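Local coordinates for aac(6')-Ii (Enterococcus faecium, PDB 1N71), which acetylates the 6'-amino group of aminoglycoside antibiotics with acetyl-coenzyme A as donor, and so makes the bacterium resistant to them, at residues I107-D112 against I169-T174; D124-T129 against V157-N162. One frame throughout, in Å; residues are numbered along the deposited sequence.

Contact 1: residues I107-D112 against I169-T174. With COA (coenzyme A), chain E.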
loop_
_atom_site.group_PDB
_atom_site.type_symbol
_atom_site.label_atom_id
_atom_site.label_comp_id
_atom_site.label_asym_id
_atom_site.label_seq_id
_atom_site.Cartn_x
_atom_site.Cartn_y
_atom_site.Cartn_z
ATOM N N ILE A 107 4.516 1.056 -11.454
ATOM C CA ILE A 107 4.462 -0.159 -10.672
ATOM C C ILE A 107 5.256 0.146 -9.419
ATOM O O ILE A 107 6.351 0.700 -9.500
ATOM C CB ILE A 107 5.133 -1.337 -11.414
ATOM C CG1 ILE A 107 4.336 -1.680 -12.677
ATOM C CG2 ILE A 107 5.229 -2.556 -10.488
ATOM C CD1 ILE A 107 4.952 -2.816 -13.497
ATOM N N TYR A 108 4.698 -0.190 -8.267
ATOM C CA TYR A 108 5.393 0.039 -7.010
ATOM C C TYR A 108 5.349 -1.250 -6.209
ATOM O O TYR A 108 4.569 -2.151 -6.505
ATOM C CB TYR A 108 4.737 1.170 -6.216
ATOM C CG TYR A 108 3.389 0.813 -5.649
ATOM C CD1 TYR A 108 2.243 0.823 -6.451
ATOM C CD2 TYR A 108 3.256 0.449 -4.309
ATOM C CE1 TYR A 108 1.001 0.483 -5.927
ATOM C CE2 TYR A 108 2.019 0.105 -3.777
ATOM C CZ TYR A 108 0.898 0.126 -4.590
ATOM O OH TYR A 108 -0.323 -0.209 -4.061
ATOM N N LEU A 109 6.189 -1.332 -5.188
ATOM C CA LEU A 109 6.268 -2.523 -4.362
ATOM C C LEU A 109 6.799 -2.164 -2.988
ATOM O O LEU A 109 7.359 -1.084 -2.783
ATOM C CB LEU A 109 7.210 -3.540 -5.020
ATOM C CG LEU A 109 8.637 -3.017 -5.243
ATOM C CD1 LEU A 109 9.495 -3.287 -4.005
ATOM C CD2 LEU A 109 9.252 -3.689 -6.460
ATOM N N GLY A 110 6.597 -3.073 -2.045
ATOM C CA GLY A 110 7.091 -2.872 -0.701
ATOM C C GLY A 110 7.988 -4.053 -0.375
ATOM O O GLY A 110 7.549 -5.204 -0.439
ATOM N N THR A 111 9.252 -3.782 -0.068
ATOM C CA THR A 111 10.187 -4.841 0.288
ATOM C C THR A 111 10.622 -4.566 1.726
ATOM O O THR A 111 11.250 -3.551 2.016
ATOM C CB THR A 111 11.409 -4.872 -0.671
ATOM O OG1 THR A 111 12.286 -5.941 -0.295
ATOM C CG2 THR A 111 12.172 -3.556 -0.636
ATOM N N ASP A 112 10.269 -5.473 2.628
ATOM C CA ASP A 112 10.583 -5.296 4.038
ATOM C C ASP A 112 12.015 -5.654 4.416
ATOM O O ASP A 112 12.691 -6.397 3.712
ATOM C CB ASP A 112 9.599 -6.109 4.884
ATOM C CG ASP A 112 8.147 -5.806 4.539
ATOM O OD1 ASP A 112 7.663 -6.287 3.484
ATOM O OD2 ASP A 112 7.489 -5.078 5.313
ATOM N N ILE A 169 10.182 -0.979 2.805
ATOM C CA ILE A 169 10.810 -0.031 1.897
ATOM C C ILE A 169 9.966 0.021 0.628
ATOM O O ILE A 169 9.770 -1.005 -0.020
ATOM C CB ILE A 169 12.234 -0.488 1.533
ATOM C CG1 ILE A 169 13.083 -0.602 2.807
ATOM C CG2 ILE A 169 12.860 0.492 0.552
ATOM C CD1 ILE A 169 14.443 -1.281 2.602
ATOM N N TRP A 170 9.463 1.207 0.286
ATOM C CA TRP A 170 8.633 1.380 -0.907
ATOM C C TRP A 170 9.469 1.791 -2.113
ATOM O O TRP A 170 10.209 2.770 -2.059
ATOM C CB TRP A 170 7.559 2.449 -0.673
ATOM C CG TRP A 170 6.364 1.990 0.098
ATOM C CD1 TRP A 170 5.543 0.937 -0.205
ATOM C CD2 TRP A 170 5.802 2.616 1.258
ATOM N NE1 TRP A 170 4.502 0.875 0.692
ATOM C CE2 TRP A 170 4.636 1.893 1.600
ATOM C CE3 TRP A 170 6.166 3.720 2.039
ATOM C CZ2 TRP A 170 3.832 2.237 2.692
ATOM C CZ3 TRP A 170 5.365 4.066 3.127
ATOM C CH2 TRP A 170 4.210 3.323 3.441
ATOM N N MET A 171 9.330 1.046 -3.205
ATOM C CA MET A 171 10.059 1.328 -4.430
ATOM C C MET A 171 9.077 1.467 -5.591
ATOM O O MET A 171 8.011 0.853 -5.593
ATOM C CB MET A 171 11.054 0.208 -4.713
ATOM C CG MET A 171 12.015 -0.039 -3.558
ATOM S SD MET A 171 13.319 -1.182 -3.969
ATOM C CE MET A 171 14.227 -0.234 -5.181
ATOM N N ALA A 172 9.437 2.267 -6.585
ATOM C CA ALA A 172 8.538 2.465 -7.710
ATOM C C ALA A 172 9.281 2.780 -8.991
ATOM O O ALA A 172 10.437 3.219 -8.977
ATOM C CB ALA A 172 7.552 3.586 -7.386
ATOM N N LYS A 173 8.600 2.547 -10.100
ATOM C CA LYS A 173 9.153 2.806 -11.414
ATOM C C LYS A 173 8.005 3.180 -12.340
ATOM O O LYS A 173 6.929 2.586 -12.282
ATOM C CB LYS A 173 9.859 1.552 -11.949
ATOM C CG LYS A 173 10.435 1.705 -13.358
ATOM C CD LYS A 173 11.054 0.395 -13.851
ATOM C CE LYS A 173 11.634 0.534 -15.250
ATOM N NZ LYS A 173 12.186 -0.768 -15.758
ATOM N N THR A 174 8.214 4.203 -13.155
ATOM C CA THR A 174 7.206 4.593 -14.127
ATOM C C THR A 174 7.707 3.842 -15.358
ATOM O O THR A 174 8.850 4.013 -15.782
ATOM C CB THR A 174 7.187 6.113 -14.307
ATOM O OG1 THR A 174 6.497 6.696 -13.188
ATOM C CG2 THR A 174 6.486 6.499 -15.591
HETATM N N1A COA E . 20.799 -8.354 -3.591
HETATM C C2A COA E . 21.504 -7.645 -4.492
HETATM N N3A COA E . 21.505 -7.782 -5.837
HETATM C C4A COA E . 20.646 -8.782 -6.238
HETATM C C5A COA E . 19.870 -9.585 -5.434
HETATM C C6A COA E . 19.953 -9.342 -4.026
HETATM N N6A COA E . 19.254 -10.046 -3.138
HETATM N N7A COA E . 19.133 -10.480 -6.195
HETATM C C8A COA E . 19.488 -10.210 -7.417
HETATM N N9A COA E . 20.406 -9.192 -7.524
HETATM C C1B COA E . 21.024 -8.637 -8.737
HETATM C C2B COA E . 21.935 -9.634 -9.461
HETATM O O2B COA E . 23.253 -9.559 -8.903
HETATM C C3B COA E . 21.978 -9.166 -10.911
HETATM O O3B COA E . 22.865 -8.038 -10.990
HETATM P P3B COA E . 24.063 -7.991 -12.070
HETATM O O7A COA E . 24.876 -9.194 -11.765
HETATM O O8A COA E . 24.740 -6.702 -11.783
HETATM O O9A COA E . 23.372 -8.035 -13.382
HETATM C C4B COA E . 20.543 -8.653 -11.102
HETATM O O4B COA E . 20.106 -8.319 -9.779
HETATM C C5B COA E . 19.586 -9.643 -11.781
HETATM O O5B COA E . 19.307 -10.745 -10.910
HETATM P P1A COA E . 18.406 -12.001 -11.375
HETATM O O1A COA E . 19.300 -13.150 -11.635
HETATM O O2A COA E . 17.452 -11.554 -12.415
HETATM O O3A COA E . 17.582 -12.278 -10.025
HETATM P P2A COA E . 16.898 -13.653 -9.546
HETATM O O4A COA E . 17.793 -14.308 -8.568
HETATM O O5A COA E . 16.400 -14.412 -10.711
HETATM O O6A COA E . 15.621 -13.090 -8.751
HETATM C CBP COA E . 14.863 -12.290 -6.582
HETATM C CCP COA E . 15.765 -12.039 -7.782
HETATM C CDP COA E . 15.133 -11.193 -5.542
HETATM C CEP COA E . 13.378 -12.223 -7.047
HETATM C CAP COA E . 15.206 -13.727 -5.994
HETATM O OAP COA E . 16.555 -13.800 -5.520
HETATM C C9P COA E . 14.192 -14.208 -4.942
HETATM O O9P COA E . 13.317 -15.030 -5.250
HETATM N N8P COA E . 14.318 -13.688 -3.714
HETATM C C7P COA E . 13.467 -14.001 -2.571
HETATM C C6P COA E . 12.103 -13.320 -2.645
HETATM C C5P COA E . 12.128 -11.865 -2.213
HETATM O O5P COA E . 12.639 -11.537 -1.135
HETATM N N4P COA E . 11.566 -10.990 -3.060
HETATM C C3P COA E . 11.475 -9.542 -2.846
HETATM C C2P COA E . 10.046 -9.034 -2.971
HETATM S S1P COA E . 9.579 -7.893 -1.656
#
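Thr111 and Ile169 sit side by side at the coenzyme A end of an antiparallel strand pair, 107-112 against 169-174. Three hydrogen-bonded pairs, Ile107-Lys173, Leu109-Met171 and Thr111-Ile169, each contribute two backbone bonds, with Thr111 N to Ile169 O the shortest at 2.8 Å. The side chain of Thr111 has two tasks. Its CB lies 3.7 Å from the coenzyme sulfur S1P, and OG1, placed anti to the backbone N (chi1 -179°), comes to 3.6 Å from the same sulfur while hydrogen-bonding to His142. The same rotation turns the methyl CG2 back to the partner strand, 3.8 Å from Ile169 CB, with Met171 SD a little farther off. On this face Leu109 also runs alongside Met171, its CD1 3.9 Å from Met171 CB, and helix 144-149 packs on both. The other face carries Tyr108, whose CB meets Ala172 CB at 3.9 Å, and Trp170. The indole of Trp170 turns its CD1 edge to Leu109 O (3.7 Å) and stacks its ring on Trp170 of the second subunit. Gly110 brings its carbonyl O to 3.6 Å from S1P. The two strands are thus joined by main-chain bonds and apolar packing, and the cofactor sulfur is approached by Gly110 O and Thr111 OG1, two oxygens that the regular pairing probably holds in place next to it.

Contact 2: residues D124-T129 against V157-N162. Unlike the reference sequence in segment 124-129: Glu127 (reference Val).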
loop_
_atom_site.group_PDB
_atom_site.type_symbol
_atom_site.label_atom_id
_atom_site.label_comp_id
_atom_site.label_asym_id
_atom_site.label_seq_id
_atom_site.Cartn_x
_atom_site.Cartn_y
_atom_site.Cartn_z
ATOM N N ASP A 124 16.215 4.901 13.741
ATOM C CA ASP A 124 14.951 5.634 13.803
ATOM C C ASP A 124 14.750 6.318 12.459
ATOM O O ASP A 124 15.420 7.309 12.154
ATOM C CB ASP A 124 14.982 6.689 14.911
ATOM C CG ASP A 124 13.615 7.299 15.162
ATOM O OD1 ASP A 124 12.792 7.307 14.224
ATOM O OD2 ASP A 124 13.366 7.777 16.290
ATOM N N LEU A 125 13.820 5.799 11.664
ATOM C CA LEU A 125 13.567 6.347 10.338
ATOM C C LEU A 125 12.873 7.697 10.275
ATOM O O LEU A 125 12.758 8.277 9.195
ATOM C CB LEU A 125 12.802 5.332 9.486
ATOM C CG LEU A 125 13.697 4.228 8.922
ATOM C CD1 LEU A 125 12.864 3.258 8.095
ATOM C CD2 LEU A 125 14.793 4.856 8.057
ATOM N N TYR A 126 12.398 8.200 11.411
ATOM C CA TYR A 126 11.761 9.512 11.414
ATOM C C TYR A 126 12.844 10.591 11.448
ATOM O O TYR A 126 12.580 11.765 11.166
ATOM C CB TYR A 126 10.820 9.654 12.617
ATOM C CG TYR A 126 9.554 8.837 12.471
ATOM C CD1 TYR A 126 8.594 9.170 11.511
ATOM C CD2 TYR A 126 9.336 7.701 13.251
ATOM C CE1 TYR A 126 7.452 8.393 11.328
ATOM C CE2 TYR A 126 8.193 6.913 13.076
ATOM C CZ TYR A 126 7.255 7.268 12.110
ATOM O OH TYR A 126 6.126 6.495 11.924
ATOM N N GLU A 127 14.067 10.172 11.766
ATOM C CA GLU A 127 15.216 11.071 11.837
ATOM C C GLU A 127 16.046 11.007 10.565
ATOM O O GLU A 127 16.601 9.961 10.245
ATOM C CB GLU A 127 16.105 10.695 13.026
ATOM C CG GLU A 127 15.393 10.754 14.359
ATOM C CD GLU A 127 14.680 12.076 14.554
ATOM O OE1 GLU A 127 15.341 13.127 14.425
ATOM O OE2 GLU A 127 13.461 12.064 14.828
ATOM N N HIS A 128 16.139 12.125 9.847
ATOM C CA HIS A 128 16.917 12.176 8.610
ATOM C C HIS A 128 16.404 11.106 7.650
ATOM O O HIS A 128 17.171 10.447 6.946
ATOM C CB HIS A 128 18.402 11.942 8.903
ATOM C CG HIS A 128 18.982 12.897 9.901
ATOM N ND1 HIS A 128 18.993 14.262 9.707
ATOM C CD2 HIS A 128 19.573 12.684 11.100
ATOM C CE1 HIS A 128 19.565 14.849 10.743
ATOM N NE2 HIS A 128 19.926 13.914 11.603
ATOM N N THR A 129 15.087 10.952 7.644
ATOM C CA THR A 129 14.394 9.981 6.813
ATOM C C THR A 129 14.960 9.831 5.405
ATOM O O THR A 129 15.482 8.779 5.041
ATOM C CB THR A 129 12.902 10.353 6.694
ATOM O OG1 THR A 129 12.354 10.532 8.005
ATOM C CG2 THR A 129 12.130 9.256 5.976
ATOM N N VAL A 157 9.482 4.976 2.841
ATOM C CA VAL A 157 9.713 3.962 3.857
ATOM C C VAL A 157 8.581 4.016 4.872
ATOM O O VAL A 157 7.960 5.056 5.070
ATOM C CB VAL A 157 11.054 4.172 4.622
ATOM C CG1 VAL A 157 12.237 3.949 3.683
ATOM C CG2 VAL A 157 11.098 5.573 5.240
ATOM N N LEU A 158 8.309 2.881 5.498
ATOM C CA LEU A 158 7.271 2.793 6.512
ATOM C C LEU A 158 7.984 2.423 7.807
ATOM O O LEU A 158 8.249 1.251 8.076
ATOM C CB LEU A 158 6.253 1.721 6.138
ATOM C CG LEU A 158 5.091 1.537 7.114
ATOM C CD1 LEU A 158 4.525 2.893 7.525
ATOM C CD2 LEU A 158 4.027 0.671 6.456
ATOM N N PRO A 159 8.307 3.429 8.628
ATOM C CA PRO A 159 9.006 3.183 9.894
ATOM C C PRO A 159 8.312 2.215 10.854
ATOM O O PRO A 159 7.107 2.310 11.092
ATOM C CB PRO A 159 9.142 4.588 10.493
ATOM C CG PRO A 159 9.176 5.480 9.269
ATOM C CD PRO A 159 8.071 4.869 8.430
ATOM N N ASN A 160 9.089 1.276 11.389
ATOM C CA ASN A 160 8.593 0.300 12.357
ATOM C C ASN A 160 7.390 -0.526 11.901
ATOM O O ASN A 160 6.614 -1.000 12.728
ATOM C CB ASN A 160 8.233 1.031 13.651
ATOM C CG ASN A 160 9.305 2.011 14.077
ATOM O OD1 ASN A 160 10.464 1.639 14.249
ATOM N ND2 ASN A 160 8.924 3.273 14.254
ATOM N N ALA A 161 7.250 -0.714 10.593
ATOM C CA ALA A 161 6.116 -1.451 10.042
ATOM C C ALA A 161 5.904 -2.846 10.621
ATOM O O ALA A 161 4.795 -3.200 11.025
ATOM C CB ALA A 161 6.254 -1.545 8.519
ATOM N N ASN A 162 6.976 -3.630 10.647
ATOM C CA ASN A 162 6.937 -5.006 11.127
ATOM C C ASN A 162 7.467 -5.120 12.551
ATOM O O ASN A 162 7.835 -6.204 12.995
ATOM C CB ASN A 162 7.790 -5.870 10.199
ATOM C CG ASN A 162 7.416 -5.700 8.741
ATOM O OD1 ASN A 162 6.453 -6.296 8.265
ATOM N ND2 ASN A 162 8.166 -4.864 8.026
HETATM O O HOH W 1 10.789 5.316 15.345
HETATM O O HOH W 2 12.324 3.464 12.986
#
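Asn160 ND2, which approaches the Tyr126 ring at CE2, has polar partners in two directions: it donates to water 1 at 3.0 Å and hydrogen-bonds to Thr174 OG1 of the second subunit. Water 1 passes the link on to Asp124 OD1 through a weak bond. That oxygen also accepts from Tyr126 N at 3.0 Å, an Asx turn that fixes the carboxylate against its own backbone. A second water lies between Leu125 N, from which it accepts, and Asn160 OD1, to which its donation is less certain; OD1 is anchored by Asp165 N. The amide plane stands 50° from that of the phenol.

Between these waters and strand 153-158 the contact is apolar. Pro159 lies over one face of Tyr126 in a CH-pi contact, CB 4.0 Å from the ring centroid and 28° off the normal. Its neighbouring carbon CG presses on Leu125 CB at 3.6 Å, so the proline touches two consecutive side chains, Leu125 and Tyr126. Leu125, with CD1 anti to CA (chi2 180°), carries that methyl to Val157 CB at 4.0 Å. Thr129 CG2 slides past Val157 CG2 at 3.9 Å, while its OG1 donates to Leu125 O (2.6 Å).

The backbone O of Tyr126 and OG1 of Thr129 hydrogen-bond to Lys153 of the second subunit, Pro159 O to its Thr106. Within the chain, Leu125, Tyr126 and Thr129 pack the type I turn and the start of helix 129-134 onto the end of edge strand 153-158, neighbour of strand 168-174, and the type II turn that follows.

Contact 1 lies in the body of the GNAT sheet, its centre about 8 Å from that of the chain, whereas contact 2 is peripheral at about 21 Å, though most of its touching residues are buried too. Strands 168-174 and 153-158, one in each contact, are sheet neighbours, and the indole of Trp170 packs on Leu158. Asp112 OD2 and Asn162 ND2, 2.8 Å apart, form a probable hydrogen bond between the two sites. Regular main-chain pairing dominates contact 1; contact 2 has no direct hydrogen bond across it and relies on side-chain packing and water. Both reach the second subunit; coenzyme A touches contact 1, whereas the Val157 side chain lies about 13 Å from it.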